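Local coordinates for protein trichothecene 3-O-acetyltransferase (Gibberella zeae, PDB 2RKV) that probably acetylates the C3 hydroxyl of trichothecene mycotoxins such as T-2 toxin and deoxynivalenol, with acetyl-coenzyme A as acyl donor, at residues 2-7 / 74-79; 54-59 / 80-85. One frame throughout, in Å; residues are numbered along the deposited sequence.

Interaction 1: residues 2-7 / 74-79; sequences AFKIQL and FIVPFE
I5 and I75 are joined by a reciprocal pair of backbone hydrogen bonds. I5 N donates to I75 O at 2.9 Å, and I75 N returns the bond to I5 O at 2.7 Å. K4 adds charge to this backbone pairing: K4 NZ stands over the face of the F74 ring, 4.8 Å from its centroid. The same ammonium forms a salt bridge with E63, so the ring shares the cation with a carboxylate. K4 starts with CG anti to its own amide nitrogen and then runs extended, which carries CE over the centre of the F74 ring at 3.8 Å from the centroid, a CH-pi contact beneath the charge. These pairings illustrate how an N-terminal segment can close an antiparallel sheet: strand 5-6 lies at the edge of a three-stranded sheet whose middle strand, 72-76, is bonded on its other side to 59-63. Q6 and F74 form the next, non-hydrogen-bonded pair, and Q6 CB rests 3.7 Å from F74 CE2. On the opposite face I5 and I75 meet through their CB atoms, with W55 packed against I5, while L7 reaches I75 with its CD2, 3.7 Å from I75 CG1, the two side chains crossing at about a right angle. Beyond the paired residues, F3 holds its CG between backbone N and carbonyl carbon (chi1 45°), which brings the ring against residues 75-77. I75 O lies at the edge of the F3 ring, in its plane, 3.6 Å from F3 CD1, and P77 CG sits over one face, 4.1 Å from the centroid of the same ring.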
loop_
_atom_site.group_PDB
_atom_site.type_symbol
_atom_site.label_atom_id
_atom_site.label_comp_id
_atom_site.label_asym_id
_atom_site.label_seq_id
_atom_site.Cartn_x
_atom_site.Cartn_y
_atom_site.Cartn_z
ATOM N N ALA A 2 4.528 28.018 -9.899
ATOM C CA ALA A 2 3.092 27.662 -9.693
ATOM C C ALA A 2 2.728 26.394 -10.457
ATOM O O ALA A 2 3.372 26.024 -11.445
ATOM C CB ALA A 2 2.174 28.815 -10.102
ATOM N N PHE A 3 1.692 25.721 -9.971
ATOM C CA PHE A 3 1.189 24.523 -10.601
ATOM C C PHE A 3 -0.201 24.246 -10.052
ATOM O O PHE A 3 -0.532 24.635 -8.930
ATOM C CB PHE A 3 2.126 23.320 -10.384
ATOM C CG PHE A 3 2.620 23.175 -8.968
ATOM C CD1 PHE A 3 1.862 22.501 -8.012
ATOM C CD2 PHE A 3 3.865 23.694 -8.597
ATOM C CE1 PHE A 3 2.333 22.364 -6.696
ATOM C CE2 PHE A 3 4.339 23.557 -7.283
ATOM C CZ PHE A 3 3.568 22.898 -6.335
ATOM N N LYS A 4 -1.018 23.608 -10.874
ATOM C CA LYS A 4 -2.348 23.196 -10.467
ATOM C C LYS A 4 -2.641 21.915 -11.223
ATOM O O LYS A 4 -3.177 21.931 -12.333
ATOM C CB LYS A 4 -3.397 24.275 -10.756
ATOM C CG LYS A 4 -4.770 23.892 -10.206
ATOM C CD LYS A 4 -5.744 25.049 -10.155
ATOM C CE LYS A 4 -7.013 24.608 -9.435
ATOM N NZ LYS A 4 -7.951 25.735 -9.183
ATOM N N ILE A 5 -2.264 20.804 -10.604
ATOM C CA ILE A 5 -2.284 19.522 -11.285
ATOM C C ILE A 5 -3.485 18.738 -10.789
ATOM O O ILE A 5 -3.514 18.304 -9.635
ATOM C CB ILE A 5 -0.970 18.730 -11.026
ATOM C CG1 ILE A 5 0.251 19.578 -11.431
ATOM C CG2 ILE A 5 -1.002 17.369 -11.731
ATOM C CD1 ILE A 5 1.613 18.972 -11.041
ATOM N N GLN A 6 -4.475 18.561 -11.660
ATOM C CA GLN A 6 -5.653 17.775 -11.286
ATOM C C GLN A 6 -5.224 16.353 -10.928
ATOM O O GLN A 6 -4.401 15.756 -11.624
ATOM C CB GLN A 6 -6.665 17.754 -12.425
ATOM C CG GLN A 6 -8.025 17.195 -12.015
ATOM C CD GLN A 6 -9.106 17.437 -13.043
ATOM O OE1 GLN A 6 -9.894 16.539 -13.353
ATOM N NE2 GLN A 6 -9.149 18.646 -13.589
ATOM N N LEU A 7 -5.760 15.814 -9.830
ATOM C CA LEU A 7 -5.462 14.432 -9.465
ATOM C C LEU A 7 -5.946 13.483 -10.546
ATOM O O LEU A 7 -6.860 13.812 -11.309
ATOM C CB LEU A 7 -6.145 14.058 -8.146
ATOM C CG LEU A 7 -5.701 14.726 -6.842
ATOM C CD1 LEU A 7 -6.043 13.812 -5.672
ATOM C CD2 LEU A 7 -4.242 15.060 -6.832
ATOM N N PHE A 74 -6.751 18.931 -6.605
ATOM C CA PHE A 74 -5.608 19.330 -7.416
ATOM C C PHE A 74 -4.382 19.351 -6.509
ATOM O O PHE A 74 -4.499 19.633 -5.313
ATOM C CB PHE A 74 -5.807 20.746 -7.982
ATOM C CG PHE A 74 -6.967 20.880 -8.944
ATOM C CD1 PHE A 74 -8.276 21.010 -8.476
ATOM C CD2 PHE A 74 -6.745 20.909 -10.321
ATOM C CE1 PHE A 74 -9.356 21.134 -9.377
ATOM C CE2 PHE A 74 -7.815 21.033 -11.224
ATOM C CZ PHE A 74 -9.123 21.146 -10.743
ATOM N N ILE A 75 -3.213 19.075 -7.079
ATOM C CA ILE A 75 -1.944 19.363 -6.402
ATOM C C ILE A 75 -1.595 20.822 -6.683
ATOM O O ILE A 75 -1.475 21.237 -7.841
ATOM C CB ILE A 75 -0.792 18.439 -6.875
ATOM C CG1 ILE A 75 -1.112 16.978 -6.524
ATOM C CG2 ILE A 75 0.534 18.869 -6.238
ATOM C CD1 ILE A 75 -0.233 15.943 -7.240
ATOM N N VAL A 76 -1.448 21.593 -5.614
ATOM C CA VAL A 76 -1.193 23.030 -5.719
ATOM C C VAL A 76 -0.059 23.411 -4.759
ATOM O O VAL A 76 0.293 22.636 -3.881
ATOM C CB VAL A 76 -2.482 23.859 -5.430
ATOM C CG1 VAL A 76 -3.542 23.564 -6.476
ATOM C CG2 VAL A 76 -3.029 23.570 -4.026
ATOM N N PRO A 77 0.542 24.596 -4.940
ATOM C CA PRO A 77 1.656 24.951 -4.057
ATOM C C PRO A 77 1.311 24.921 -2.560
ATOM O O PRO A 77 0.152 25.105 -2.169
ATOM C CB PRO A 77 2.038 26.362 -4.520
ATOM C CG PRO A 77 1.586 26.418 -5.956
ATOM C CD PRO A 77 0.289 25.633 -5.959
ATOM N N PHE A 78 2.326 24.652 -1.747
ATOM C CA PHE A 78 2.162 24.567 -0.296
ATOM C C PHE A 78 3.378 25.205 0.367
ATOM O O PHE A 78 3.309 26.360 0.787
ATOM C CB PHE A 78 1.955 23.113 0.138
ATOM C CG PHE A 78 1.779 22.929 1.627
ATOM C CD1 PHE A 78 2.502 21.949 2.299
ATOM C CD2 PHE A 78 0.895 23.729 2.348
ATOM C CE1 PHE A 78 2.348 21.759 3.673
ATOM C CE2 PHE A 78 0.735 23.552 3.734
ATOM C CZ PHE A 78 1.460 22.563 4.391
ATOM N N GLU A 79 4.491 24.478 0.437
ATOM C CA GLU A 79 5.732 25.019 0.993
ATOM C C GLU A 79 6.899 24.822 0.016
ATOM O O GLU A 79 6.744 24.124 -0.990
ATOM C CB GLU A 79 5.994 24.432 2.390
ATOM C CG GLU A 79 4.942 24.913 3.393
ATOM C CD GLU A 79 5.110 24.370 4.803
ATOM O OE1 GLU A 79 5.921 23.452 5.031
ATOM O OE2 GLU A 79 4.399 24.881 5.693
#

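Interaction 2: residues 54-59 / 80-85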
loop_
_atom_site.group_PDB
_atom_site.type_symbol
_atom_site.label_atom_id
_atom_site.label_comp_id
_atom_site.label_asym_id
_atom_site.label_seq_id
_atom_site.Cartn_x
_atom_site.Cartn_y
_atom_site.Cartn_z
ATOM N N PRO A 54 8.935 20.797 -8.716
ATOM C CA PRO A 54 8.278 21.611 -7.688
ATOM C C PRO A 54 7.020 21.002 -7.049
ATOM O O PRO A 54 6.799 21.203 -5.848
ATOM C CB PRO A 54 7.978 22.923 -8.420
ATOM C CG PRO A 54 9.126 23.025 -9.414
ATOM C CD PRO A 54 9.285 21.602 -9.904
ATOM N N TRP A 55 6.225 20.244 -7.806
ATOM C CA TRP A 55 4.951 19.773 -7.257
ATOM C C TRP A 55 5.093 18.811 -6.078
ATOM O O TRP A 55 4.148 18.662 -5.300
ATOM C CB TRP A 55 4.002 19.221 -8.334
ATOM C CG TRP A 55 4.462 17.966 -9.024
ATOM C CD1 TRP A 55 4.967 17.858 -10.296
ATOM C CD2 TRP A 55 4.404 16.628 -8.500
ATOM N NE1 TRP A 55 5.241 16.535 -10.587
ATOM C CE2 TRP A 55 4.915 15.763 -9.501
ATOM C CE3 TRP A 55 3.983 16.077 -7.277
ATOM C CZ2 TRP A 55 5.016 14.375 -9.315
ATOM C CZ3 TRP A 55 4.084 14.695 -7.092
ATOM C CH2 TRP A 55 4.602 13.863 -8.108
ATOM N N VAL A 56 6.260 18.178 -5.925
ATOM C CA VAL A 56 6.441 17.246 -4.792
ATOM C C VAL A 56 6.322 17.965 -3.431
ATOM O O VAL A 56 6.028 17.337 -2.418
ATOM C CB VAL A 56 7.767 16.417 -4.865
ATOM C CG1 VAL A 56 7.832 15.614 -6.170
ATOM C CG2 VAL A 56 9.013 17.314 -4.704
ATOM N N ALA A 57 6.557 19.276 -3.427
ATOM C CA ALA A 57 6.437 20.094 -2.214
ATOM C C ALA A 57 5.027 20.667 -2.025
ATOM O O ALA A 57 4.790 21.458 -1.110
ATOM C CB ALA A 57 7.480 21.231 -2.235
ATOM N N GLY A 58 4.097 20.253 -2.886
ATOM C CA GLY A 58 2.748 20.802 -2.890
ATOM C C GLY A 58 1.807 20.130 -1.902
ATOM O O GLY A 58 2.233 19.327 -1.064
ATOM N N GLN A 59 0.525 20.459 -2.024
ATOM C CA GLN A 59 -0.531 19.891 -1.185
ATOM C C GLN A 59 -1.692 19.487 -2.084
ATOM O O GLN A 59 -1.854 20.036 -3.182
ATOM C CB GLN A 59 -1.011 20.933 -0.154
ATOM C CG GLN A 59 -1.666 22.159 -0.804
ATOM C CD GLN A 59 -2.159 23.186 0.193
ATOM O OE1 GLN A 59 -2.953 22.873 1.086
ATOM N NE2 GLN A 59 -1.719 24.431 0.021
ATOM N N ASP A 80 8.046 25.446 0.299
ATOM C CA ASP A 80 9.197 25.410 -0.614
ATOM C C ASP A 80 9.735 23.999 -0.850
ATOM O O ASP A 80 10.127 23.649 -1.965
ATOM C CB ASP A 80 10.329 26.311 -0.092
ATOM C CG ASP A 80 10.007 27.792 -0.220
ATOM O OD1 ASP A 80 9.057 28.154 -0.947
ATOM O OD2 ASP A 80 10.722 28.597 0.410
ATOM N N VAL A 81 9.755 23.203 0.216
ATOM C CA VAL A 81 10.227 21.826 0.167
ATOM C C VAL A 81 9.235 20.917 0.901
ATOM O O VAL A 81 8.439 21.403 1.717
ATOM C CB VAL A 81 11.641 21.691 0.798
ATOM C CG1 VAL A 81 12.666 22.502 0.001
ATOM C CG2 VAL A 81 11.629 22.104 2.275
ATOM N N PRO A 82 9.256 19.598 0.605
ATOM C CA PRO A 82 8.426 18.707 1.422
ATOM C C PRO A 82 8.892 18.750 2.875
ATOM O O PRO A 82 10.094 18.864 3.122
ATOM C CB PRO A 82 8.711 17.323 0.833
ATOM C CG PRO A 82 9.216 17.582 -0.542
ATOM C CD PRO A 82 10.005 18.848 -0.419
ATOM N N ARG A 83 7.950 18.682 3.811
ATOM C CA ARG A 83 8.269 18.748 5.240
ATOM C C ARG A 83 8.944 17.477 5.732
ATOM O O ARG A 83 8.423 16.373 5.524
ATOM C CB ARG A 83 7.003 18.958 6.068
ATOM C CG ARG A 83 6.354 20.327 5.912
ATOM C CD ARG A 83 5.030 20.369 6.654
ATOM N NE ARG A 83 4.507 21.731 6.751
ATOM C CZ ARG A 83 3.419 22.077 7.436
ATOM N NH1 ARG A 83 2.719 21.161 8.095
ATOM N NH2 ARG A 83 3.031 23.343 7.463
ATOM N N VAL A 84 10.091 17.640 6.385
ATOM C CA VAL A 84 10.700 16.555 7.159
ATOM C C VAL A 84 10.735 16.939 8.638
ATOM O O VAL A 84 11.053 18.076 8.993
ATOM C CB VAL A 84 12.108 16.119 6.627
ATOM C CG1 VAL A 84 13.144 17.211 6.809
ATOM C CG2 VAL A 84 12.572 14.808 7.298
ATOM N N VAL A 85 10.349 15.990 9.478
ATOM C CA VAL A 85 10.414 16.135 10.924
ATOM C C VAL A 85 11.591 15.279 11.366
ATOM O O VAL A 85 11.734 14.142 10.921
ATOM C CB VAL A 85 9.108 15.613 11.600
ATOM C CG1 VAL A 85 9.264 15.500 13.128
ATOM C CG2 VAL A 85 7.927 16.513 11.258
HETATM O O HOH W 1 5.748 20.846 1.468
#
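V56 takes a chi1 of -58°, which places CG1 beside the backbone N and sends CG2, lodged between N and the carbonyl carbon, toward the pyrrolidine of P82, where V56 CG2 lies 4.2 Å from P82 CG. P82 CG also comes within 3.7 Å of V56 O, so the proline touches both the side chain and the carbonyl of V56. A57 contributes a single methyl, directed toward 80-85. Its CB lies 3.6 Å from both D80 O and V81 C, and 3.9 Å from P82 CD, so it packs chiefly on backbone. A water ties the two backbones together, donating to A57 O and to V81 O, each at 2.8 Å, and thereby satisfies two carbonyls that do not meet directly. S50 on helix 35-52 and I137 on strand 137-144 also touch P82. Here a 3-10 turn, 54-57, following helix 35-52, packs on the proline that leads into strand 83-88, a helix-to-sheet junction in the layered alpha/beta N-terminal domain of this BAHD acyltransferase.

The two contacts show how chemistry follows position in a fold. Interaction 1 is largely a surface contact, built on sheet hydrogen bonds, a cation over a ring and CH-pi contacts of a lysine and a proline over aromatic faces; interaction 2 is mostly buried and much smaller, relying on a methyl group, a proline ring and one bridging water. They are continuous in the chain, since 74-79 runs directly into 80-85, and strand 72-76 leads from the small three-stranded sheet to strand 83-88 at the edge of the five-stranded one. Q59 also joins them directly: V76 O and P77 O probably accept hydrogen bonds from its N and NE2, respectively.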